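PDB 2IJ9: uridylate kinase, which probably catalyses the reversible transfer of a phosphate from ATP to UMP, giving UDP and ADP on the de novo route to CTP. Local coordinates for residues 62-67 with 110-115; 72-77 with 104-109; 116-121 with 179-184. The protein carries 1 engineered substitution. All blocks are in the same frame, centred on the assembly; numbering follows the deposited sequence.

Contact 1 (62-67 with 110-115); sequences CDYIGI and TFPGHT
Ile67 holds CG1 anti to its own carbonyl carbon (chi1 -46°), which carries CD1 across to the 110-115 loop; Tyr64 keeps its first torsion in the same well (chi1 -75°) and brings the far end of its ring up to Pro112. Ile67 CD1 settles against backbone, 4.0 Å from Thr110 O, close to Phe111 O as well. Tyr64 CE1 meets Pro112 CG at 3.8 Å, the ring lying obliquely to the pyrrolidine. Asp63 CB packs on Pro112 CB at 3.5 Å, and Asp63 OD2 lies 3.5 Å from Pro112 O, two acceptors that cannot bond to each other as they stand. The proline is the centre of an inverse gamma turn, closed by a weak hydrogen bond from Gly113 N to Phe111 O (2.8 Å). A glycine in place of Asp63, without CB or carboxylate, would probably leave a gap beside Pro112 CB and the predicted UMP site, to which both residues belong, short of a negative charge. Behind the contact, Cys62 and Ile65 rest on helix 42-54, Tyr64 and Ile65 touch Met75 of a second subunit, and the loop runs on from strand 104-107 to helix 117-126.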
# COMPACT_ATOMS: atom_id res chain seq x y z
N CYS B 62 -6.48 13.69 -15.50
CA CYS B 62 -5.65 12.56 -15.07
C CYS B 62 -4.20 12.99 -15.01
O CYS B 62 -3.50 12.70 -14.04
CB CYS B 62 -5.72 11.41 -16.06
SG CYS B 62 -7.18 10.38 -15.98
N ASP B 63 -3.76 13.67 -16.07
CA ASP B 63 -2.42 14.22 -16.13
C ASP B 63 -2.09 15.01 -14.85
O ASP B 63 -1.05 14.79 -14.22
CB ASP B 63 -2.26 15.09 -17.38
CG ASP B 63 -1.78 14.30 -18.59
OD1 ASP B 63 -0.99 13.35 -18.41
OD2 ASP B 63 -2.18 14.65 -19.73
N TYR B 64 -3.01 15.89 -14.45
CA TYR B 64 -2.77 16.73 -13.27
C TYR B 64 -2.61 15.90 -12.00
O TYR B 64 -1.63 16.06 -11.28
CB TYR B 64 -3.86 17.81 -13.13
CG TYR B 64 -3.68 18.93 -14.13
CD1 TYR B 64 -2.54 19.73 -14.10
CD2 TYR B 64 -4.61 19.17 -15.11
CE1 TYR B 64 -2.35 20.75 -15.02
CE2 TYR B 64 -4.44 20.18 -16.04
CZ TYR B 64 -3.30 20.97 -15.99
OH TYR B 64 -3.13 21.97 -16.92
N ILE B 65 -3.55 14.99 -11.78
CA ILE B 65 -3.49 14.04 -10.67
C ILE B 65 -2.16 13.29 -10.65
O ILE B 65 -1.56 13.11 -9.59
CB ILE B 65 -4.64 13.04 -10.78
CG1 ILE B 65 -5.98 13.76 -10.55
CG2 ILE B 65 -4.44 11.88 -9.81
CD1 ILE B 65 -7.12 12.88 -10.11
N GLY B 66 -1.70 12.86 -11.82
CA GLY B 66 -0.42 12.21 -11.92
C GLY B 66 0.68 13.10 -11.39
O GLY B 66 1.49 12.68 -10.54
N ILE B 67 0.72 14.35 -11.86
CA ILE B 67 1.79 15.27 -11.47
C ILE B 67 1.73 15.46 -9.97
O ILE B 67 2.75 15.33 -9.28
CB ILE B 67 1.68 16.64 -12.14
CG1 ILE B 67 1.39 16.51 -13.64
CG2 ILE B 67 2.95 17.40 -11.91
CD1 ILE B 67 2.57 16.05 -14.49
N THR B 110 6.34 18.06 -14.65
CA THR B 110 6.06 19.45 -15.02
C THR B 110 4.92 19.53 -16.03
O THR B 110 3.77 19.68 -15.65
CB THR B 110 7.30 20.17 -15.58
OG1 THR B 110 7.80 19.45 -16.71
CG2 THR B 110 8.39 20.23 -14.54
N PHE B 111 5.25 19.40 -17.32
CA PHE B 111 4.22 19.43 -18.36
C PHE B 111 3.41 18.14 -18.30
O PHE B 111 3.98 17.04 -18.25
CB PHE B 111 4.78 19.58 -19.79
CG PHE B 111 6.26 19.89 -19.88
CD1 PHE B 111 6.79 21.08 -19.39
CD2 PHE B 111 7.11 19.00 -20.53
CE1 PHE B 111 8.15 21.36 -19.52
CE2 PHE B 111 8.47 19.27 -20.65
CZ PHE B 111 8.98 20.45 -20.16
N PRO B 112 2.08 18.26 -18.26
CA PRO B 112 1.14 17.16 -18.41
C PRO B 112 1.26 16.44 -19.76
O PRO B 112 0.48 16.69 -20.67
CB PRO B 112 -0.22 17.85 -18.28
CG PRO B 112 0.06 19.08 -17.49
CD PRO B 112 1.39 19.54 -17.99
N GLY B 113 2.24 15.54 -19.87
CA GLY B 113 2.45 14.77 -21.09
C GLY B 113 3.28 13.53 -20.83
O GLY B 113 3.05 12.82 -19.84
N HIS B 114 4.25 13.27 -21.71
CA HIS B 114 5.20 12.16 -21.52
C HIS B 114 6.05 12.41 -20.27
O HIS B 114 6.25 13.55 -19.86
CB HIS B 114 6.06 11.93 -22.77
CG HIS B 114 5.30 11.34 -23.92
ND1 HIS B 114 4.53 12.10 -24.78
CD2 HIS B 114 5.19 10.06 -24.36
CE1 HIS B 114 3.97 11.32 -25.69
NE2 HIS B 114 4.36 10.08 -25.45
N THR B 115 6.55 11.33 -19.68
CA THR B 115 6.92 11.38 -18.28
C THR B 115 8.27 10.81 -17.88
O THR B 115 8.84 9.95 -18.55
CB THR B 115 5.83 10.72 -17.40
OG1 THR B 115 5.21 9.64 -18.12
CG2 THR B 115 4.75 11.73 -17.00

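Contact 2 (72-77 with 104-109); sequences LNAMLL and VVVMGG
Val106 CG1 meets both Ala74 and Leu77 where helix 59-80 packs on strand 104-107 in the alpha/beta fold of the amino acid kinase family. This methyl, Val106 CG1, sits 4.0 Å from Ala74 CB, about as near to Ala74 O, and 4.1 Å from Leu77 CD2. Two torsions make the meeting: Val106 CG1 is anti to its backbone N (chi1 -178°), and Leu77 CG likewise (chi1 175°), the two side chains crossing at about a right angle. Further along the strand, Ala74 CB lies 4.2 Å from Met107 C, and the small residue lets the helix come down close to the turn into Gly108. The axes of helix 72-77 and strand 104-107 approach to 7.8 Å and run nearly antiparallel, at 152°. Helix 59-80 is one of three helices in the connection from strand 34-39 to its parallel neighbour 104-107; Ala74 also touches Val39, and Leu77 touches Val37 and Val39. Met107 and Val105 pack instead on helix 92-99, through Ala95 and Leu98, while Leu72 and Met75 pack on Ile65 of a second subunit. The loop just after the strand is tied to helix 59-80: Thr70 OG1 accepts a hydrogen bond from Gly109 N.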
# COMPACT_ATOMS: atom_id res chain seq x y z
N LEU B 72 4.03 14.53 -4.52
CA LEU B 72 3.87 13.96 -3.19
C LEU B 72 4.99 12.96 -2.86
O LEU B 72 5.60 13.03 -1.79
CB LEU B 72 2.50 13.28 -3.07
CG LEU B 72 2.05 12.90 -1.67
CD1 LEU B 72 2.53 13.87 -0.58
CD2 LEU B 72 0.56 12.82 -1.67
N ASN B 73 5.24 12.03 -3.77
CA ASN B 73 6.39 11.16 -3.64
C ASN B 73 7.65 11.97 -3.44
O ASN B 73 8.49 11.65 -2.60
CB ASN B 73 6.51 10.29 -4.88
CG ASN B 73 5.39 9.32 -4.99
OD1 ASN B 73 4.89 9.05 -6.08
ND2 ASN B 73 4.96 8.79 -3.85
N ALA B 74 7.77 13.04 -4.21
CA ALA B 74 8.95 13.87 -4.17
C ALA B 74 9.13 14.49 -2.78
O ALA B 74 10.25 14.51 -2.25
CB ALA B 74 8.86 14.93 -5.20
N MET B 75 8.02 14.96 -2.21
CA MET B 75 8.04 15.52 -0.87
C MET B 75 8.56 14.48 0.10
O MET B 75 9.40 14.77 0.94
CB MET B 75 6.64 15.97 -0.46
CG MET B 75 6.08 17.15 -1.24
SD MET B 75 4.54 17.75 -0.52
CE MET B 75 5.27 18.77 0.77
N LEU B 76 8.08 13.26 -0.06
CA LEU B 76 8.44 12.18 0.83
C LEU B 76 9.94 12.01 0.80
O LEU B 76 10.59 11.97 1.84
CB LEU B 76 7.74 10.89 0.39
CG LEU B 76 7.57 9.84 1.49
CD1 LEU B 76 6.77 10.39 2.68
CD2 LEU B 76 6.94 8.58 0.91
N LEU B 77 10.50 11.94 -0.40
CA LEU B 77 11.94 11.78 -0.56
C LEU B 77 12.73 12.93 0.08
O LEU B 77 13.77 12.72 0.68
CB LEU B 77 12.28 11.64 -2.05
CG LEU B 77 13.76 11.57 -2.41
CD1 LEU B 77 14.55 10.51 -1.59
CD2 LEU B 77 13.87 11.31 -3.90
N VAL B 104 20.85 19.67 -3.54
CA VAL B 104 19.88 18.73 -4.06
C VAL B 104 18.53 19.39 -4.32
O VAL B 104 17.96 20.05 -3.46
CB VAL B 104 19.76 17.46 -3.17
CG1 VAL B 104 18.51 16.67 -3.49
CG2 VAL B 104 20.96 16.58 -3.37
N VAL B 105 18.06 19.24 -5.55
CA VAL B 105 16.72 19.64 -5.90
C VAL B 105 15.96 18.39 -6.30
O VAL B 105 16.48 17.54 -7.01
CB VAL B 105 16.73 20.68 -7.02
CG1 VAL B 105 15.30 21.06 -7.43
CG2 VAL B 105 17.47 21.92 -6.54
N VAL B 106 14.74 18.26 -5.81
CA VAL B 106 13.91 17.10 -6.07
C VAL B 106 12.57 17.57 -6.61
O VAL B 106 11.83 18.28 -5.92
CB VAL B 106 13.64 16.28 -4.79
CG1 VAL B 106 12.81 15.06 -5.12
CG2 VAL B 106 14.95 15.88 -4.09
N MET B 107 12.25 17.15 -7.83
CA MET B 107 10.97 17.53 -8.44
C MET B 107 10.13 16.36 -8.94
O MET B 107 10.63 15.26 -9.21
CB MET B 107 11.20 18.50 -9.59
CG MET B 107 11.98 17.92 -10.76
SD MET B 107 12.41 19.26 -11.85
CE MET B 107 10.75 19.75 -12.29
N GLY B 108 8.84 16.64 -9.10
CA GLY B 108 7.92 15.68 -9.69
C GLY B 108 7.90 15.90 -11.18
O GLY B 108 8.95 16.15 -11.78
N GLY B 109 6.71 15.82 -11.77
CA GLY B 109 6.51 16.15 -13.18
C GLY B 109 6.38 17.65 -13.38
O GLY B 109 6.34 18.42 -12.42

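Contact 3 (116-121 with 179-184); sequences TDATAA and VIDLLA
Asp117 is turned with CG anti to its carbonyl carbon (chi1 -67°), and this lays its side chain across Ile180. Asp117 OD2 comes 3.3 Å from Ile180 CA and lies near Asp181 N without being hydrogen-bonded to it; the two side chains cross at a slant, Ile180 CG1 3.9 Å from Asp117 OD2. The CB of Asp117 meets Ala184 CB at 3.8 Å. Asp181 has CG anti to its backbone N (chi1 -173°). Asp181 OD1 accepts a weak, bent hydrogen bond from Leu182 N (2.8 Å, 124° at the hydrogen), and Asp181 OD2 lies 3.9 Å from Ala118 CB. Three alanines close the remainder: Ala184 CB sits against the first turn of the facing helix, 3.7 Å from Ala118 N, and nearly one turn further on Ala121 CB touches Ala184 O at 3.8 Å. With only methyls on these three residues, the backbones approach to 4.0 Å between Ala118 CA and Ala184 CA. Val179 lies by Asp117 OD2 and also packs on Thr136, while Asp117 touches Ser6 of strand 2-7. The N-terminal ends of helices 117-126 and 182-191 meet here; Thr116 belongs to the predicted UMP site and Val179 lies by Thr136 of the predicted ATP site, an arrangement consistent with the nucleotide cleft of an amino acid kinase.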
# COMPACT_ATOMS: atom_id res chain seq x y z
N THR B 116 8.74 11.35 -16.75
CA THR B 116 9.89 10.94 -15.92
C THR B 116 11.24 10.75 -16.59
O THR B 116 12.16 11.50 -16.29
CB THR B 116 9.58 9.75 -15.01
OG1 THR B 116 8.20 9.79 -14.63
CG2 THR B 116 10.46 9.84 -13.76
N ASP B 117 11.35 9.76 -17.47
CA ASP B 117 12.53 9.61 -18.31
C ASP B 117 12.68 10.84 -19.18
O ASP B 117 13.74 11.49 -19.17
CB ASP B 117 12.40 8.37 -19.19
CG ASP B 117 12.44 7.08 -18.40
OD1 ASP B 117 12.74 7.15 -17.19
OD2 ASP B 117 12.16 6.02 -18.99
N ALA B 118 11.62 11.16 -19.92
CA ALA B 118 11.62 12.30 -20.83
C ALA B 118 11.79 13.58 -20.03
O ALA B 118 12.69 14.37 -20.31
CB ALA B 118 10.34 12.34 -21.65
N THR B 119 10.96 13.74 -19.00
CA THR B 119 11.06 14.88 -18.11
C THR B 119 12.49 15.12 -17.63
O THR B 119 13.00 16.23 -17.72
CB THR B 119 10.14 14.71 -16.92
OG1 THR B 119 8.79 14.79 -17.38
CG2 THR B 119 10.42 15.77 -15.85
N ALA B 120 13.14 14.06 -17.15
CA ALA B 120 14.49 14.20 -16.63
C ALA B 120 15.51 14.42 -17.73
O ALA B 120 16.53 15.07 -17.49
CB ALA B 120 14.86 13.00 -15.78
N ALA B 121 15.25 13.87 -18.91
CA ALA B 121 16.12 14.11 -20.07
C ALA B 121 16.08 15.58 -20.44
O ALA B 121 17.13 16.23 -20.54
CB ALA B 121 15.73 13.23 -21.27
N VAL B 179 11.02 0.76 -20.71
CA VAL B 179 11.84 1.88 -20.26
C VAL B 179 12.97 1.92 -21.27
O VAL B 179 13.07 1.01 -22.07
CB VAL B 179 12.42 1.60 -18.86
CG1 VAL B 179 11.54 2.22 -17.79
CG2 VAL B 179 12.58 0.09 -18.60
N ILE B 180 13.80 2.95 -21.39
CA ILE B 180 13.57 4.37 -21.52
C ILE B 180 12.55 4.73 -22.63
O ILE B 180 12.28 3.93 -23.52
CB ILE B 180 14.96 4.93 -21.96
CG1 ILE B 180 15.26 6.32 -21.37
CG2 ILE B 180 15.16 4.85 -23.49
CD1 ILE B 180 16.75 6.55 -21.09
N ASP B 181 12.00 5.94 -22.55
CA ASP B 181 11.02 6.45 -23.51
C ASP B 181 11.71 6.83 -24.82
O ASP B 181 12.90 7.12 -24.83
CB ASP B 181 10.30 7.67 -22.90
CG ASP B 181 9.14 8.19 -23.76
OD1 ASP B 181 8.55 7.40 -24.54
OD2 ASP B 181 8.81 9.39 -23.64
N LEU B 182 10.96 6.80 -25.92
CA LEU B 182 11.46 7.19 -27.24
C LEU B 182 11.89 8.65 -27.26
O LEU B 182 12.99 8.97 -27.72
CB LEU B 182 10.38 6.93 -28.31
CG LEU B 182 10.51 7.58 -29.70
CD1 LEU B 182 11.68 6.98 -30.51
CD2 LEU B 182 9.20 7.45 -30.46
N LEU B 183 11.01 9.53 -26.75
CA LEU B 183 11.28 10.97 -26.71
C LEU B 183 12.44 11.27 -25.77
O LEU B 183 13.21 12.18 -26.03
CB LEU B 183 10.03 11.76 -26.31
CG LEU B 183 8.74 11.49 -27.10
CD1 LEU B 183 7.57 12.29 -26.54
CD2 LEU B 183 8.92 11.75 -28.59
N ALA B 184 12.55 10.48 -24.70
CA ALA B 184 13.70 10.56 -23.80
C ALA B 184 15.01 10.31 -24.55
O ALA B 184 15.95 11.10 -24.46
CB ALA B 184 13.55 9.55 -22.66

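In the fold
One segment of each contact lies on the run 104-121; contact 1 holds Asp63 and Thr110 to Thr115 of the predicted UMP site, and contact 3 adds Thr116. Contacts 1 and 2 share helix 59-80, with centres about 14 Å apart, and touch where Ile67 CG2 lies 3.6 Å from Gly109 O; both border a second subunit. Contact 1 meets contact 3, about 13 Å away between centres, through His114, whose ND1 is 3.5 Å from Leu183 CD1. Contacts 2 and 3 do not touch, though their nearest atoms are about 4 Å apart (centres about 17 Å). In contact 3, Val179 lies about 3 Å from Thr136 and about 5 Å from Asn137, side chain to side chain, both of the predicted ATP site.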